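Local coordinates for ChrR-like cupin domain-containing protein (Ralstonia eutropha JMP134, PDB 3EBR) that is of unknown function but belongs to the RmlC-like cupins, with a ChrR-type cupin-like domain and four copies in the assembly, at residues D16-P21 / H147-K152; V29-F34 / M137-N142. All blocks are in the same frame, centred on the assembly; numbering follows the deposited sequence.

Interaction 1: residues D16-P21 / H147-K152; sequences DTPWMP and HGIRPK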
loop_
_atom_site.group_PDB
_atom_site.type_symbol
_atom_site.label_atom_id
_atom_site.label_comp_id
_atom_site.label_asym_id
_atom_site.label_seq_id
_atom_site.Cartn_x
_atom_site.Cartn_y
_atom_site.Cartn_z
ATOM N N ASP A 16 -19.899 15.356 -10.101
ATOM C CA ASP A 16 -20.374 14.025 -10.570
ATOM C C ASP A 16 -20.505 13.023 -9.382
ATOM O O ASP A 16 -20.738 11.821 -9.584
ATOM C CB ASP A 16 -19.475 13.457 -11.678
ATOM C CG ASP A 16 -19.572 14.227 -12.988
ATOM O OD1 ASP A 16 -20.537 14.995 -13.220
ATOM O OD2 ASP A 16 -18.670 14.021 -13.821
ATOM N N THR A 17 -20.357 13.538 -8.158
ATOM C CA THR A 17 -20.482 12.806 -6.915
ATOM C C THR A 17 -21.063 13.870 -5.955
ATOM O O THR A 17 -20.494 14.962 -5.838
ATOM C CB THR A 17 -19.156 12.184 -6.461
ATOM O OG1 THR A 17 -19.352 11.588 -5.176
ATOM C CG2 THR A 17 -18.037 13.214 -6.381
ATOM N N PRO A 18 -22.203 13.582 -5.290
ATOM C CA PRO A 18 -22.781 14.638 -4.447
ATOM C C PRO A 18 -22.166 14.873 -3.063
ATOM O O PRO A 18 -21.583 13.959 -2.473
ATOM C CB PRO A 18 -24.227 14.144 -4.243
ATOM C CG PRO A 18 -24.138 12.697 -4.279
ATOM C CD PRO A 18 -23.029 12.354 -5.243
ATOM N N TRP A 19 -22.283 16.126 -2.596
ATOM C CA TRP A 19 -21.905 16.512 -1.248
ATOM C C TRP A 19 -23.056 15.945 -0.462
ATOM O O TRP A 19 -24.200 16.078 -0.899
ATOM C CB TRP A 19 -21.844 18.013 -0.987
ATOM C CG TRP A 19 -20.596 18.696 -1.352
ATOM C CD1 TRP A 19 -20.374 19.505 -2.418
ATOM C CD2 TRP A 19 -19.377 18.665 -0.602
ATOM N NE1 TRP A 19 -19.083 19.987 -2.386
ATOM C CE2 TRP A 19 -18.448 19.486 -1.278
ATOM C CE3 TRP A 19 -18.980 18.018 0.584
ATOM C CZ2 TRP A 19 -17.127 19.664 -0.822
ATOM C CZ3 TRP A 19 -17.671 18.198 1.045
ATOM C CH2 TRP A 19 -16.759 19.019 0.342
HETATM N N MSE A 20 -22.780 15.333 0.679
HETATM C CA MSE A 20 -23.837 14.745 1.495
HETATM C C MSE A 20 -23.519 14.830 2.981
HETATM O O MSE A 20 -22.351 14.763 3.347
HETATM C CB MSE A 20 -24.055 13.293 1.081
HETATM C CG MSE A 20 -22.823 12.365 1.214
HETATM SE SE MSE A 20 -23.167 10.560 0.601
HETATM C CE MSE A 20 -24.457 10.297 1.598
ATOM N N PRO A 21 -24.552 14.948 3.834
ATOM C CA PRO A 21 -24.311 15.035 5.270
ATOM C C PRO A 21 -23.777 13.718 5.798
ATOM O O PRO A 21 -24.145 12.656 5.278
ATOM C CB PRO A 21 -25.693 15.329 5.851
ATOM C CG PRO A 21 -26.644 14.922 4.820
ATOM C CD PRO A 21 -25.992 14.979 3.516
ATOM N N HIS A 147 -32.534 10.042 -3.127
ATOM C CA HIS A 147 -32.728 11.043 -4.186
ATOM C C HIS A 147 -32.911 10.273 -5.505
ATOM O O HIS A 147 -33.146 9.059 -5.469
ATOM C CB HIS A 147 -31.537 12.001 -4.216
ATOM C CG HIS A 147 -31.339 12.749 -2.936
ATOM N ND1 HIS A 147 -30.821 12.160 -1.803
ATOM C CD2 HIS A 147 -31.561 14.045 -2.618
ATOM C CE1 HIS A 147 -30.757 13.053 -0.832
ATOM N NE2 HIS A 147 -31.189 14.209 -1.305
ATOM N N GLY A 148 -32.858 10.944 -6.659
ATOM C CA GLY A 148 -32.991 10.271 -7.977
ATOM C C GLY A 148 -31.661 10.206 -8.707
ATOM O O GLY A 148 -31.621 10.422 -9.924
ATOM N N ILE A 149 -30.596 9.859 -7.975
ATOM C CA ILE A 149 -29.236 9.809 -8.499
ATOM C C ILE A 149 -28.803 8.380 -8.819
ATOM O O ILE A 149 -28.843 7.515 -7.940
ATOM C CB ILE A 149 -28.224 10.408 -7.483
ATOM C CG1 ILE A 149 -28.661 11.803 -7.003
ATOM C CG2 ILE A 149 -26.823 10.469 -8.093
ATOM C CD1 ILE A 149 -27.684 12.469 -6.046
ATOM N N ARG A 150 -28.425 8.127 -10.078
ATOM C CA ARG A 150 -27.933 6.820 -10.489
ATOM C C ARG A 150 -26.548 6.798 -9.847
ATOM O O ARG A 150 -25.740 7.686 -10.152
ATOM C CB ARG A 150 -27.861 6.667 -12.006
ATOM C CG ARG A 150 -27.365 5.301 -12.468
ATOM N N PRO A 151 -26.279 5.844 -8.922
ATOM C CA PRO A 151 -24.968 5.863 -8.276
ATOM C C PRO A 151 -23.858 5.315 -9.168
ATOM O O PRO A 151 -24.112 4.411 -9.972
ATOM C CB PRO A 151 -25.168 4.948 -7.068
ATOM C CG PRO A 151 -26.166 3.974 -7.510
ATOM C CD PRO A 151 -27.083 4.701 -8.449
ATOM N N LYS A 152 -22.659 5.888 -9.022
ATOM C CA LYS A 152 -21.454 5.474 -9.752
ATOM C C LYS A 152 -20.743 4.380 -8.982
ATOM O O LYS A 152 -20.909 4.271 -7.770
ATOM C CB LYS A 152 -20.502 6.651 -10.015
ATOM C CG LYS A 152 -20.953 7.507 -11.165
ATOM C CD LYS A 152 -20.042 8.691 -11.428
ATOM C CE LYS A 152 -20.328 9.267 -12.813
ATOM N NZ LYS A 152 -21.761 9.639 -13.028
#

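Interaction 2: residues V29-F34 / M137-N142; sequences VMVKYF and MDRYLN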
loop_
_atom_site.group_PDB
_atom_site.type_symbol
_atom_site.label_atom_id
_atom_site.label_comp_id
_atom_site.label_asym_id
_atom_site.label_seq_id
_atom_site.Cartn_x
_atom_site.Cartn_y
_atom_site.Cartn_z
ATOM N N VAL A 29 -21.497 18.443 9.165
ATOM C CA VAL A 29 -20.294 17.889 8.542
ATOM C C VAL A 29 -20.728 17.221 7.246
ATOM O O VAL A 29 -21.539 16.290 7.296
ATOM C CB VAL A 29 -19.578 16.859 9.432
ATOM C CG1 VAL A 29 -18.400 16.243 8.684
ATOM C CG2 VAL A 29 -19.124 17.511 10.746
HETATM N N MSE A 30 -20.224 17.720 6.108
HETATM C CA MSE A 30 -20.526 17.182 4.772
HETATM C C MSE A 30 -19.350 16.343 4.297
HETATM O O MSE A 30 -18.217 16.600 4.687
HETATM C CB MSE A 30 -20.756 18.287 3.738
HETATM C CG MSE A 30 -21.763 19.374 4.095
HETATM SE SE MSE A 30 -23.558 18.701 4.242
HETATM C CE MSE A 30 -23.873 18.171 2.363
ATOM N N VAL A 31 -19.630 15.366 3.436
ATOM C CA VAL A 31 -18.628 14.473 2.850
ATOM C C VAL A 31 -18.947 14.281 1.367
ATOM O O VAL A 31 -20.109 14.361 0.985
ATOM C CB VAL A 31 -18.586 13.099 3.582
ATOM C CG1 VAL A 31 -19.942 12.389 3.509
ATOM C CG2 VAL A 31 -17.468 12.189 3.037
ATOM N N LYS A 32 -17.918 14.095 0.540
ATOM C CA LYS A 32 -18.066 13.831 -0.894
ATOM C C LYS A 32 -17.165 12.628 -1.167
ATOM O O LYS A 32 -15.966 12.712 -0.926
ATOM C CB LYS A 32 -17.690 15.047 -1.746
ATOM C CG LYS A 32 -17.808 14.826 -3.282
ATOM C CD LYS A 32 -17.414 16.034 -4.127
ATOM C CE LYS A 32 -18.433 17.151 -4.064
ATOM N NZ LYS A 32 -18.004 18.347 -4.858
ATOM N N TYR A 33 -17.738 11.526 -1.655
ATOM C CA TYR A 33 -16.983 10.297 -1.946
ATOM C C TYR A 33 -16.488 10.219 -3.393
ATOM O O TYR A 33 -17.289 10.319 -4.325
ATOM C CB TYR A 33 -17.833 9.053 -1.634
ATOM C CG TYR A 33 -18.159 8.933 -0.170
ATOM C CD1 TYR A 33 -17.218 8.416 0.714
ATOM C CD2 TYR A 33 -19.396 9.337 0.339
ATOM C CE1 TYR A 33 -17.486 8.309 2.065
ATOM C CE2 TYR A 33 -19.676 9.224 1.700
ATOM C CZ TYR A 33 -18.710 8.705 2.549
ATOM O OH TYR A 33 -18.928 8.596 3.887
ATOM N N PHE A 34 -15.173 10.043 -3.556
ATOM C CA PHE A 34 -14.516 9.892 -4.865
ATOM C C PHE A 34 -14.119 8.448 -5.155
ATOM O O PHE A 34 -14.205 8.022 -6.301
ATOM C CB PHE A 34 -13.285 10.793 -4.976
ATOM C CG PHE A 34 -13.619 12.248 -5.081
ATOM C CD1 PHE A 34 -13.846 12.827 -6.324
ATOM C CD2 PHE A 34 -13.726 13.037 -3.950
ATOM C CE1 PHE A 34 -14.158 14.169 -6.441
ATOM C CE2 PHE A 34 -14.043 14.386 -4.057
ATOM C CZ PHE A 34 -14.257 14.953 -5.308
HETATM N N MSE A 137 -19.806 3.254 1.721
HETATM C CA MSE A 137 -20.587 2.779 0.590
HETATM C C MSE A 137 -22.084 2.802 0.912
HETATM O O MSE A 137 -22.872 3.202 0.050
HETATM C CB MSE A 137 -20.141 1.357 0.198
HETATM C CG MSE A 137 -20.794 0.767 -1.045
HETATM SE SE MSE A 137 -20.325 1.745 -2.653
HETATM C CE MSE A 137 -18.455 1.069 -2.887
ATOM N N ASP A 138 -22.464 2.352 2.118
ATOM C CA ASP A 138 -23.868 2.352 2.563
ATOM C C ASP A 138 -24.426 3.760 2.520
ATOM O O ASP A 138 -25.497 3.962 1.968
ATOM C CB ASP A 138 -24.061 1.779 3.989
ATOM C CG ASP A 138 -23.904 0.246 4.073
ATOM O OD1 ASP A 138 -23.747 -0.451 3.042
ATOM O OD2 ASP A 138 -23.962 -0.271 5.211
ATOM N N ARG A 139 -23.684 4.719 3.068
ATOM C CA ARG A 139 -24.093 6.127 3.069
ATOM C C ARG A 139 -24.208 6.681 1.634
ATOM O O ARG A 139 -25.216 7.298 1.305
ATOM C CB ARG A 139 -23.124 6.946 3.930
ATOM C CG ARG A 139 -23.372 8.451 3.988
ATOM C CD ARG A 139 -22.442 9.302 4.834
ATOM N NE ARG A 139 -22.362 8.920 6.241
ATOM C CZ ARG A 139 -21.558 7.985 6.755
ATOM N NH1 ARG A 139 -20.726 7.254 6.006
ATOM N NH2 ARG A 139 -21.599 7.757 8.058
ATOM N N TYR A 140 -23.192 6.432 0.801
ATOM C CA TYR A 140 -23.191 6.879 -0.604
ATOM C C TYR A 140 -24.397 6.313 -1.369
ATOM O O TYR A 140 -25.136 7.072 -1.993
ATOM C CB TYR A 140 -21.862 6.531 -1.300
ATOM C CG TYR A 140 -21.856 6.880 -2.775
ATOM C CD1 TYR A 140 -21.700 8.205 -3.198
ATOM C CD2 TYR A 140 -22.013 5.888 -3.751
ATOM C CE1 TYR A 140 -21.710 8.535 -4.560
ATOM C CE2 TYR A 140 -22.028 6.209 -5.111
ATOM C CZ TYR A 140 -21.869 7.531 -5.511
ATOM O OH TYR A 140 -21.885 7.852 -6.853
ATOM N N LEU A 141 -24.609 5.002 -1.275
ATOM C CA LEU A 141 -25.750 4.340 -1.934
ATOM C C LEU A 141 -27.113 4.716 -1.309
ATOM O O LEU A 141 -28.092 4.790 -2.048
ATOM C CB LEU A 141 -25.560 2.813 -1.964
ATOM C CG LEU A 141 -24.374 2.255 -2.768
ATOM C CD1 LEU A 141 -24.235 0.763 -2.525
ATOM C CD2 LEU A 141 -24.510 2.549 -4.259
ATOM N N ASN A 142 -27.187 4.923 0.016
ATOM C CA ASN A 142 -28.455 5.337 0.689
ATOM C C ASN A 142 -28.917 6.745 0.267
ATOM O O ASN A 142 -30.115 6.960 0.090
ATOM C CB ASN A 142 -28.383 5.261 2.238
ATOM C CG ASN A 142 -28.384 3.819 2.796
ATOM O OD1 ASN A 142 -28.879 2.876 2.175
ATOM N ND2 ASN A 142 -27.825 3.666 3.995
#

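Interaction 1: residues D16-P21 / H147-K152
D16 and K152 begin a surface contact between the chain leading into strand 20-21, outermost within this chain in the cupin's six-stranded antiparallel sheet, and the C-terminal loop that follows helix 133-146. Only a small patch is involved, about 143 Å² counted on both sides. At D16 the lysine uses its aliphatic stem: CD of K152 lies 3.7 Å from the backbone O of D16, and the two side chains run near each other, with D16 CB 4.4 Å from K152 CE. The chain of K152 is nearly extended as far as CE and bends only at its last torsion (chi4 55°). D16 OD2 and K152 NZ end up 5.4 Å apart, so the opposite charges are not in contact; both residues are exposed, and any attraction between them is probably weak. K152 also packs on L12 of strand 10-12.

T17 is buried, and its OG1 is hydrogen-bonded to the carbonyl O of Y33. P18 then brings the chain back to the loop. The proline ring and the side chain of I149 pass alongside, pointing opposite ways, and both also rest on Y143 of helix 133-146, which makes a small apolar patch beside the end of that helix. The apolar touch itself is made by the end of the isoleucine: chi2 at -178° extends its chain, CD1 lying anti to CA, and brings CD1 to 4.0 Å from P18 CG.

Interaction 2: residues V29-F34 / M137-N142
Y33 meets R139 and Y140 where helix 133-146 packs across strand 30-37 of the cupin's antiparallel sheet. The local axes run almost perpendicular, at -92°, with a closest approach of 9.8 Å, and the four residues that touch are all buried.

The apolar part centres on the Y33 ring. Its CD2 lies 4.1 Å from Y140 CB, the two tyrosine side chains overlapping near their bases and heading opposite ways. At another part of the ring's rim, R139 CD comes in near the ring plane, 4.2 Å from Y33 CE2. V31, two residues earlier on the same strand, sets its CG2 over one face of the Y33 ring, offset toward the rim, while its CG1 reaches R139 CD at 4.2 Å. The V31 side chain is also about 5 Å from a bound PEG molecule, probably from the crystallisation liquor.

The polar part belongs to the arginine. CG stands anti to the backbone N (chi1 177°) and the chain bends at chi3, which takes the guanidinium past the phenol end of Y33, the two planes 25° apart. Three partners hold the group: NE donates to the carbonyl of A23, NH1 forms a salt bridge with E131, and the F22 ring adds a cation-pi contact. Y140 sends its phenol elsewhere, and its OH is hydrogen-bonded to the backbone N of K152.

Interactions 1 and 2 are neighbours, their centres 8 Å apart on the same side of the chain's centre. Strands 20-21 and 30-37 follow each other in sequence and lie side by side in the six-stranded sheet, joined where M20 O meets V31 N at 2.8 Å. Helix 133-146 and the loop after it supply the other partners. Because 29-34 follows 16-21 and the helix precedes its loop, interaction 2 is nested inside the loop closed by interaction 1. Together they lay the C-terminal part of the chain along the first strands of the sheet: the helix packs buried side chains across 29-34, and the tail then runs out to a surface contact with 16-21.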